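Local structure of extracellular ligand-binding receptor (Verminephrobacter eiseniae, 4M88) at residues 144-149 with 203-208; 5-10 with 44-49. The protein probably binds an amino acid or related small solute outside the cytoplasmic membrane and delivers it to an ABC transporter. All blocks are in the same frame, centred on the assembly; numbering follows the deposited sequence.

Interaction 1: residues 144-149 with 203-208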
loop_
_atom_site.group_PDB
_atom_site.type_symbol
_atom_site.label_atom_id
_atom_site.label_comp_id
_atom_site.label_asym_id
_atom_site.label_seq_id
_atom_site.Cartn_x
_atom_site.Cartn_y
_atom_site.Cartn_z
ATOM N N LEU A 144 -2.232 17.358 -17.642
ATOM C CA LEU A 144 -2.565 16.143 -16.900
ATOM C C LEU A 144 -3.970 16.235 -16.338
ATOM O O LEU A 144 -4.380 17.296 -15.873
ATOM C CB LEU A 144 -1.608 15.976 -15.724
ATOM C CG LEU A 144 -0.312 15.202 -15.925
ATOM C CD1 LEU A 144 0.523 15.224 -14.640
ATOM C CD2 LEU A 144 -0.625 13.768 -16.335
ATOM N N ALA A 145 -4.709 15.131 -16.380
ATOM C CA ALA A 145 -5.992 15.054 -15.692
ATOM C C ALA A 145 -5.854 14.063 -14.541
ATOM O O ALA A 145 -5.060 13.129 -14.618
ATOM C CB ALA A 145 -7.082 14.596 -16.641
ATOM N N THR A 146 -6.620 14.266 -13.475
ATOM C CA THR A 146 -6.663 13.298 -12.375
ATOM C C THR A 146 -8.110 12.888 -12.153
ATOM O O THR A 146 -8.987 13.745 -12.066
ATOM C CB THR A 146 -6.131 13.882 -11.062
ATOM O OG1 THR A 146 -4.793 14.357 -11.249
ATOM C CG2 THR A 146 -6.155 12.822 -9.946
ATOM N N LEU A 147 -8.355 11.582 -12.090
ATOM C CA LEU A 147 -9.668 11.051 -11.717
ATOM C C LEU A 147 -9.557 10.559 -10.286
ATOM O O LEU A 147 -8.723 9.703 -10.007
ATOM C CB LEU A 147 -10.039 9.887 -12.626
ATOM C CG LEU A 147 -11.312 9.107 -12.269
ATOM C CD1 LEU A 147 -12.533 10.027 -12.354
ATOM C CD2 LEU A 147 -11.498 7.910 -13.198
ATOM N N TYR A 148 -10.358 11.093 -9.359
ATOM C CA TYR A 148 -10.203 10.659 -7.964
ATOM C C TYR A 148 -11.538 10.411 -7.275
ATOM O O TYR A 148 -12.535 11.044 -7.594
ATOM C CB TYR A 148 -9.338 11.646 -7.161
ATOM C CG TYR A 148 -9.998 12.975 -6.884
ATOM C CD1 TYR A 148 -10.538 13.247 -5.633
ATOM C CD2 TYR A 148 -10.080 13.950 -7.867
ATOM C CE1 TYR A 148 -11.147 14.448 -5.364
ATOM C CE2 TYR A 148 -10.692 15.169 -7.606
ATOM C CZ TYR A 148 -11.214 15.404 -6.343
ATOM O OH TYR A 148 -11.825 16.599 -6.049
ATOM N N GLN A 149 -11.562 9.464 -6.346
ATOM C CA GLN A 149 -12.825 9.156 -5.678
ATOM C C GLN A 149 -13.090 10.192 -4.598
ATOM O O GLN A 149 -12.165 10.636 -3.913
ATOM C CB GLN A 149 -12.828 7.756 -5.068
ATOM C CG GLN A 149 -14.203 7.363 -4.490
ATOM C CD GLN A 149 -14.225 5.988 -3.859
ATOM O OE1 GLN A 149 -13.511 5.084 -4.283
ATOM N NE2 GLN A 149 -15.049 5.825 -2.832
ATOM N N LEU A 203 -4.074 10.486 -14.191
ATOM C CA LEU A 203 -3.821 9.824 -12.914
ATOM C C LEU A 203 -5.135 9.352 -12.323
ATOM O O LEU A 203 -6.100 10.112 -12.282
ATOM C CB LEU A 203 -3.191 10.794 -11.916
ATOM C CG LEU A 203 -1.713 11.128 -11.873
ATOM C CD1 LEU A 203 -1.321 11.991 -13.055
ATOM C CD2 LEU A 203 -1.418 11.847 -10.550
ATOM N N VAL A 204 -5.178 8.115 -11.835
ATOM C CA VAL A 204 -6.371 7.629 -11.138
ATOM C C VAL A 204 -6.043 7.386 -9.671
ATOM O O VAL A 204 -5.116 6.641 -9.361
ATOM C CB VAL A 204 -6.915 6.359 -11.801
ATOM C CG1 VAL A 204 -8.255 5.974 -11.193
ATOM C CG2 VAL A 204 -7.067 6.587 -13.310
ATOM N N ILE A 205 -6.788 8.032 -8.773
ATOM C CA ILE A 205 -6.502 7.987 -7.334
ATOM C C ILE A 205 -7.710 7.505 -6.554
ATOM O O ILE A 205 -8.794 8.070 -6.673
ATOM C CB ILE A 205 -6.104 9.389 -6.809
ATOM C CG1 ILE A 205 -4.777 9.829 -7.437
ATOM C CG2 ILE A 205 -6.001 9.404 -5.289
ATOM C CD1 ILE A 205 -4.224 11.144 -6.876
ATOM N N GLY A 206 -7.536 6.460 -5.753
ATOM C CA GLY A 206 -8.641 5.952 -4.965
ATOM C C GLY A 206 -8.344 4.568 -4.441
ATOM O O GLY A 206 -7.254 4.036 -4.675
ATOM N N PRO A 207 -9.308 3.976 -3.721
ATOM C CA PRO A 207 -9.153 2.605 -3.231
ATOM C C PRO A 207 -9.048 1.670 -4.420
ATOM O O PRO A 207 -9.529 2.014 -5.505
ATOM C CB PRO A 207 -10.459 2.349 -2.473
ATOM C CG PRO A 207 -10.983 3.707 -2.133
ATOM C CD PRO A 207 -10.568 4.590 -3.270
ATOM N N PRO A 208 -8.432 0.498 -4.223
ATOM C CA PRO A 208 -8.223 -0.470 -5.300
ATOM C C PRO A 208 -9.408 -0.738 -6.248
ATOM O O PRO A 208 -9.182 -0.726 -7.458
ATOM C CB PRO A 208 -7.818 -1.737 -4.547
ATOM C CG PRO A 208 -7.108 -1.228 -3.357
ATOM C CD PRO A 208 -7.833 0.041 -2.957
#
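Leu203 and Ile205 pack against Leu144, Thr146 and Tyr148 on one face of a parallel pair of neighbouring strands, part of the central sheet in one of the two alpha/beta lobes of this leucine-binding-protein relative. Leu203 buries the most area here, 95 Å². Its CG stands anti to its own carbonyl carbon (chi1 -82°), which carries CD1 back to the two methyls of Leu144, with CD2 of Leu144 at 3.8 Å. Its CB lies beside OG1 of Thr146, which is buried without a polar partner in the model. The other branch of Thr146, CG2, meets CD1 of Ile205 at 4.0 Å, the two side chains crossing obliquely. Farther along, Ile205 CB faces Tyr148 CB, but the tyrosine ring then turns away from the neighbouring strand. Met158 and Val161 of helix 152-166 cover this face. On the opposite face Leu147 CD2 approaches Val204 CG1 at a loose 4.3 Å, and Phe210 of helix 208-220 touches both residues. The backbones are joined by four hydrogen bonds. Leu147 uses both its polar backbone atoms: its N donates to Leu203 O at 2.7 Å, and its O receives Ile205 N at 2.8 Å. The ladder ends with the longer bond from Gln149 N to Ile205 O, 3.1 Å. Beyond it the chain leaves the sheet through Gly206, whose backbone angles would jam a CB against the preceding carbonyl, and Pro207 takes the N-cap position of the next helix. There the extended side chain of Gln149 crosses the proline ring at about a right angle, setting OE1 3.2 Å from Pro207 CD.

Interaction 2: residues 5-10 with 44-49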
loop_
_atom_site.group_PDB
_atom_site.type_symbol
_atom_site.label_atom_id
_atom_site.label_comp_id
_atom_site.label_asym_id
_atom_site.label_seq_id
_atom_site.Cartn_x
_atom_site.Cartn_y
_atom_site.Cartn_z
ATOM N N ILE A 5 4.464 -15.118 20.683
ATOM C CA ILE A 5 4.447 -13.736 20.247
ATOM C C ILE A 5 3.189 -13.518 19.436
ATOM O O ILE A 5 3.013 -14.106 18.372
ATOM C CB ILE A 5 5.688 -13.393 19.401
ATOM C CG1 ILE A 5 6.959 -13.555 20.242
ATOM C CG2 ILE A 5 5.580 -11.970 18.864
ATOM C CD1 ILE A 5 8.230 -13.679 19.420
ATOM N N VAL A 6 2.302 -12.678 19.956
ATOM C CA VAL A 6 1.027 -12.424 19.300
ATOM C C VAL A 6 1.080 -11.194 18.400
ATOM O O VAL A 6 1.542 -10.132 18.816
ATOM C CB VAL A 6 -0.088 -12.220 20.341
ATOM C CG1 VAL A 6 -1.414 -11.944 19.647
ATOM C CG2 VAL A 6 -0.189 -13.440 21.245
ATOM N N LEU A 7 0.625 -11.353 17.164
ATOM C CA LEU A 7 0.486 -10.218 16.248
ATOM C C LEU A 7 -0.945 -10.209 15.766
ATOM O O LEU A 7 -1.597 -11.255 15.719
ATOM C CB LEU A 7 1.420 -10.377 15.053
ATOM C CG LEU A 7 2.898 -10.580 15.396
ATOM C CD1 LEU A 7 3.682 -11.021 14.173
ATOM C CD2 LEU A 7 3.503 -9.303 16.006
ATOM N N GLY A 8 -1.455 -9.038 15.407
ATOM C CA GLY A 8 -2.835 -8.966 14.965
ATOM C C GLY A 8 -2.936 -8.332 13.600
ATOM O O GLY A 8 -2.136 -7.461 13.254
ATOM N N GLN A 9 -3.896 -8.781 12.800
ATOM C CA GLN A 9 -4.235 -8.035 11.599
ATOM C C GLN A 9 -5.716 -7.724 11.613
ATOM O O GLN A 9 -6.559 -8.637 11.552
ATOM C CB GLN A 9 -3.881 -8.791 10.315
ATOM C CG GLN A 9 -4.239 -7.984 9.055
ATOM C CD GLN A 9 -4.220 -8.808 7.773
ATOM O OE1 GLN A 9 -3.942 -10.005 7.794
ATOM N NE2 GLN A 9 -4.548 -8.163 6.649
ATOM N N ILE A 10 -6.038 -6.440 11.712
ATOM C CA ILE A 10 -7.408 -5.995 11.506
ATOM C C ILE A 10 -7.513 -5.533 10.062
ATOM O O ILE A 10 -6.739 -4.684 9.618
ATOM C CB ILE A 10 -7.787 -4.843 12.436
ATOM C CG1 ILE A 10 -7.641 -5.272 13.903
ATOM C CG2 ILE A 10 -9.206 -4.402 12.161
ATOM C CD1 ILE A 10 -7.912 -4.138 14.898
ATOM N N GLN A 44 10.374 -18.276 21.061
ATOM C CA GLN A 44 8.910 -18.179 20.996
ATOM C C GLN A 44 8.315 -18.177 19.584
ATOM O O GLN A 44 8.776 -17.463 18.697
ATOM C CB GLN A 44 8.423 -16.940 21.750
ATOM C CG GLN A 44 8.658 -16.998 23.255
ATOM C CD GLN A 44 7.751 -16.046 24.024
ATOM O OE1 GLN A 44 6.706 -15.630 23.529
ATOM N NE2 GLN A 44 8.151 -15.700 25.240
ATOM N N LYS A 45 7.267 -18.970 19.392
ATOM C CA LYS A 45 6.566 -19.024 18.116
ATOM C C LYS A 45 5.758 -17.745 17.888
ATOM O O LYS A 45 5.274 -17.127 18.838
ATOM C CB LYS A 45 5.632 -20.242 18.090
ATOM C CG LYS A 45 4.691 -20.297 16.889
ATOM C CD LYS A 45 3.603 -21.365 17.053
ATOM C CE LYS A 45 2.674 -21.413 15.840
ATOM N NZ LYS A 45 1.787 -22.615 15.869
ATOM N N LEU A 46 5.632 -17.350 16.628
ATOM C CA LEU A 46 4.811 -16.204 16.248
ATOM C C LEU A 46 3.411 -16.678 15.878
ATOM O O LEU A 46 3.254 -17.669 15.172
ATOM C CB LEU A 46 5.448 -15.471 15.070
ATOM C CG LEU A 46 6.733 -14.703 15.400
ATOM C CD1 LEU A 46 7.952 -15.365 14.807
ATOM C CD2 LEU A 46 6.631 -13.283 14.905
ATOM N N THR A 47 2.386 -15.989 16.379
ATOM C CA THR A 47 1.017 -16.333 16.019
ATOM C C THR A 47 0.295 -15.096 15.526
ATOM O O THR A 47 0.643 -13.977 15.900
ATOM C CB THR A 47 0.252 -16.927 17.205
ATOM O OG1 THR A 47 0.395 -16.069 18.344
ATOM C CG2 THR A 47 0.812 -18.282 17.553
ATOM N N LEU A 48 -0.696 -15.305 14.670
ATOM C CA LEU A 48 -1.459 -14.199 14.116
ATOM C C LEU A 48 -2.921 -14.407 14.433
ATOM O O LEU A 48 -3.454 -15.503 14.252
ATOM C CB LEU A 48 -1.284 -14.135 12.598
ATOM C CG LEU A 48 -2.020 -12.980 11.918
ATOM C CD1 LEU A 48 -1.371 -11.627 12.237
ATOM C CD2 LEU A 48 -2.112 -13.203 10.407
ATOM N N PHE A 49 -3.583 -13.373 14.927
ATOM C CA PHE A 49 -5.033 -13.433 14.940
ATOM C C PHE A 49 -5.536 -12.389 13.973
ATOM O O PHE A 49 -4.813 -11.446 13.632
ATOM C CB PHE A 49 -5.599 -13.215 16.329
ATOM C CG PHE A 49 -5.457 -11.818 16.818
ATOM C CD1 PHE A 49 -6.468 -10.891 16.601
ATOM C CD2 PHE A 49 -4.316 -11.425 17.493
ATOM C CE1 PHE A 49 -6.333 -9.586 17.038
ATOM C CE2 PHE A 49 -4.176 -10.126 17.949
ATOM C CZ PHE A 49 -5.180 -9.205 17.719
#
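Phe49 folds its ring back over Gly8 in the tight part of the contact. With CG between the backbone N and the carbonyl carbon (chi1 71°), the ring is brought across to the neighbouring strand. Gly8 CA lies over one face, 3.7 Å from the ring centroid and 22° off its normal, a CH-pi contact only glycine allows, since a CB would collide with Phe49 CZ. Val6 CG1 meets the ring edge, 3.7 Å from CD2. Replacing Phe49 with an alanine would probably uncover Gly8 CA and leave Val6 CG1 without its aromatic neighbour. The two strands run parallel as the first and last elements of a beta-alpha-beta unit whose crossover is helix 18-37. Five backbone hydrogen bonds join the segments, the last Gln9 N to Phe49 O, 2.9 Å, and the pairing runs on to Ala51. Ile5 is also tightly held: its O accepts Thr47 N almost straight on, at 2.8 Å, and takes a longer bond of 3.3 Å from Thr47 OG1, above the carbonyl plane. On the face toward that helix, Leu7 CD1 meets Leu46 CD2 at 3.8 Å, and Leu48 CD1 reaches past Leu7 O toward Gln9, while Leu32 touches Leu48. Gln9 OE1 is held by Asn25 ND2. The loose side is Gln44, lying obliquely against Ile5, and exposed Lys45, whose CB points away from segment 5-10 and whose side chain touches Asn36 and Gln4.

How the interactions relate
Interaction 2 belongs to the five-stranded parallel sheet near the N-terminus and interaction 1 to the seven-stranded mixed sheet; the two lie on opposite sides of the chain's centre. Their centres are 35 Å apart and their nearest atoms about 12 Å. Both pair the first strand of a sheet with a parallel neighbour, but 5-10 meets the edge strand that follows it in sequence, whereas 144-149 meets an inner strand and has strand 174-180 on its other side. In this family, solute usually binds in the cleft between two such lobes. A glycerol, probably from the crystallisation liquor, lies about 3 Å from the Ile205 side chain without establishing that site.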